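Local structure of francisella virulence factor (Francisella novicida, 5EVF) at residues 79-84 / 96-101. The protein is of unknown molecular function but is a conserved virulence factor of Francisella. Numbering follows the deposited sequence.
Sequences IKYICL and VQLRGY
Lys-80, Ile-82 and Leu-84 pair with Tyr-101, Arg-99 and Gln-97 as the hydrogen-bonded rungs of an antiparallel beta hairpin, whose strands 79-84 and 96-101 lie within a mixed five-stranded sheet that packs helix 56-73 on one face. Each rung carries two backbone bonds. The middle one joins Ile-82 N to Arg-99 O and Arg-99 N to Ile-82 O, both at 3.0 Å. At the last, Gln-97 N gives Leu-84 O a nearly straight bond (N-H...O 176°), whereas Leu-84 N, 2.8 Å from Gln-97 O, stands well above the carbonyl plane. Weaker CA-H...O contacts accompany these bonds, among them Tyr-81 CA to Arg-99 O at 3.2 Å.

The apolar contacts lie mainly on the helix-facing side. With CG between its backbone N and carbonyl carbon (chi1 78°), the Tyr-81 ring leads away from strand 96-101, and Leu-98 reaches across to it; the two side chains cross obliquely, Leu-98 CD1 lying 3.5 Å from Tyr-81 CD2. The same methyl lies 4.2 Å from Cys-83 SG, which forms a disulfide with Cys-60 and so ties the hairpin covalently to the helix. Leu-64 of that helix also touches Tyr-81. Gly-100 adds no side chain to this face, and it faces Tyr-81 as a non-hydrogen-bonded pair.

On the other face, Leu-84 CD1 rests 4.0 Å from Arg-99 CB. Arg-99 bends at its second and third side-chain torsions as it leaves the sheet, and the Tyr-101 ring leans back along the strand, so that its OH lies 3.2 Å from Arg-99 NH1, in the guanidinium plane.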
loop_
_atom_site.group_PDB
_atom_site.type_symbol
_atom_site.label_atom_id
_atom_site.label_comp_id
_atom_site.label_asym_id
_atom_site.label_seq_id
_atom_site.Cartn_x
_atom_site.Cartn_y
_atom_site.Cartn_z
ATOM N N ILE A 79 -0.161 1.885 9.254
ATOM C CA ILE A 79 0.163 2.416 7.933
ATOM C C ILE A 79 -0.806 3.541 7.623
ATOM O O ILE A 79 -1.967 3.509 8.036
ATOM C CB ILE A 79 0.114 1.370 6.802
ATOM C CG1 ILE A 79 -1.278 0.751 6.684
ATOM C CG2 ILE A 79 1.162 0.309 7.022
ATOM C CD1 ILE A 79 -1.385 -0.134 5.438
ATOM N N LYS A 80 -0.313 4.539 6.890
ATOM C CA LYS A 80 -1.124 5.623 6.353
ATOM C C LYS A 80 -0.967 5.556 4.845
ATOM O O LYS A 80 0.161 5.589 4.348
ATOM C CB LYS A 80 -0.668 6.982 6.894
ATOM C CG LYS A 80 -0.623 7.066 8.423
ATOM C CD LYS A 80 -0.239 8.480 8.887
ATOM C CE LYS A 80 0.079 8.510 10.385
ATOM N NZ LYS A 80 0.681 9.821 10.804
ATOM N N TYR A 81 -2.080 5.442 4.114
ATOM C CA TYR A 81 -1.980 5.116 2.702
ATOM C C TYR A 81 -2.890 5.994 1.845
ATOM O O TYR A 81 -3.823 6.655 2.329
ATOM C CB TYR A 81 -2.336 3.639 2.466
ATOM C CG TYR A 81 -3.824 3.448 2.507
ATOM C CD1 TYR A 81 -4.512 3.438 3.718
ATOM C CD2 TYR A 81 -4.564 3.356 1.329
ATOM C CE1 TYR A 81 -5.900 3.305 3.758
ATOM C CE2 TYR A 81 -5.951 3.233 1.369
ATOM C CZ TYR A 81 -6.605 3.213 2.580
ATOM O OH TYR A 81 -7.975 3.084 2.616
ATOM N N ILE A 82 -2.605 5.963 0.543
ATOM C CA ILE A 82 -3.442 6.612 -0.465
ATOM C C ILE A 82 -3.373 5.779 -1.739
ATOM O O ILE A 82 -2.321 5.241 -2.084
ATOM C CB ILE A 82 -2.996 8.071 -0.698
ATOM C CG1 ILE A 82 -3.923 8.769 -1.702
ATOM C CG2 ILE A 82 -1.536 8.117 -1.185
ATOM C CD1 ILE A 82 -3.699 10.265 -1.774
ATOM N N CYS A 83 -4.506 5.631 -2.418
ATOM C CA CYS A 83 -4.533 4.990 -3.724
ATOM C C CYS A 83 -4.358 6.030 -4.821
ATOM O O CYS A 83 -4.895 7.142 -4.726
ATOM C CB CYS A 83 -5.849 4.233 -3.904
ATOM S SG CYS A 83 -5.842 2.731 -2.904
ATOM N N LEU A 84 -3.626 5.650 -5.876
ATOM C CA LEU A 84 -3.155 6.568 -6.901
ATOM C C LEU A 84 -3.447 5.997 -8.287
ATOM O O LEU A 84 -3.425 4.781 -8.490
ATOM C CB LEU A 84 -1.642 6.828 -6.750
ATOM C CG LEU A 84 -1.232 7.411 -5.391
ATOM C CD1 LEU A 84 0.270 7.276 -5.175
ATOM C CD2 LEU A 84 -1.661 8.866 -5.283
ATOM N N VAL A 96 -3.368 0.680 -11.045
ATOM C CA VAL A 96 -3.761 1.427 -9.861
ATOM C C VAL A 96 -2.723 1.132 -8.797
ATOM O O VAL A 96 -2.346 -0.027 -8.605
ATOM C CB VAL A 96 -5.165 1.019 -9.388
ATOM C CG1 VAL A 96 -5.483 1.675 -8.057
ATOM C CG2 VAL A 96 -6.193 1.396 -10.437
ATOM N N GLN A 97 -2.226 2.172 -8.139
ATOM C CA GLN A 97 -1.129 2.006 -7.206
ATOM C C GLN A 97 -1.560 2.460 -5.823
ATOM O O GLN A 97 -2.600 3.096 -5.645
ATOM C CB GLN A 97 0.101 2.777 -7.688
ATOM C CG GLN A 97 0.517 2.322 -9.073
ATOM C CD GLN A 97 1.873 2.839 -9.500
ATOM O OE1 GLN A 97 2.385 3.811 -8.945
ATOM N NE2 GLN A 97 2.463 2.191 -10.503
ATOM N N LEU A 98 -0.764 2.085 -4.836
ATOM C CA LEU A 98 -0.964 2.549 -3.476
ATOM C C LEU A 98 0.393 2.950 -2.931
ATOM O O LEU A 98 1.383 2.245 -3.155
ATOM C CB LEU A 98 -1.596 1.451 -2.598
ATOM C CG LEU A 98 -1.722 1.711 -1.103
ATOM C CD1 LEU A 98 -2.872 0.889 -0.561
ATOM C CD2 LEU A 98 -0.449 1.323 -0.375
ATOM N N ARG A 99 0.428 4.070 -2.212
ATOM C CA ARG A 99 1.602 4.510 -1.461
ATOM C C ARG A 99 1.232 4.494 0.010
ATOM O O ARG A 99 0.239 5.116 0.403
ATOM C CB ARG A 99 2.025 5.913 -1.896
ATOM C CG ARG A 99 3.141 6.546 -1.055
ATOM C CD ARG A 99 4.486 5.988 -1.470
ATOM N NE ARG A 99 4.815 6.340 -2.842
ATOM C CZ ARG A 99 5.512 7.424 -3.194
ATOM N NH1 ARG A 99 5.992 8.268 -2.273
ATOM N NH2 ARG A 99 5.757 7.671 -4.481
ATOM N N GLY A 100 1.995 3.765 0.804
ATOM C CA GLY A 100 1.739 3.673 2.232
ATOM C C GLY A 100 2.999 4.024 2.992
ATOM O O GLY A 100 4.109 3.792 2.510
ATOM N N TYR A 101 2.817 4.673 4.132
ATOM C CA TYR A 101 3.919 4.949 5.047
ATOM C C TYR A 101 3.711 4.108 6.289
ATOM O O TYR A 101 2.602 4.075 6.835
ATOM C CB TYR A 101 3.999 6.434 5.379
ATOM C CG TYR A 101 4.422 7.212 4.155
ATOM C CD1 TYR A 101 5.753 7.535 3.966
ATOM C CD2 TYR A 101 3.508 7.574 3.175
ATOM C CE1 TYR A 101 6.172 8.209 2.861
ATOM C CE2 TYR A 101 3.929 8.258 2.035
ATOM C CZ TYR A 101 5.264 8.578 1.903
ATOM O OH TYR A 101 5.737 9.257 0.797
#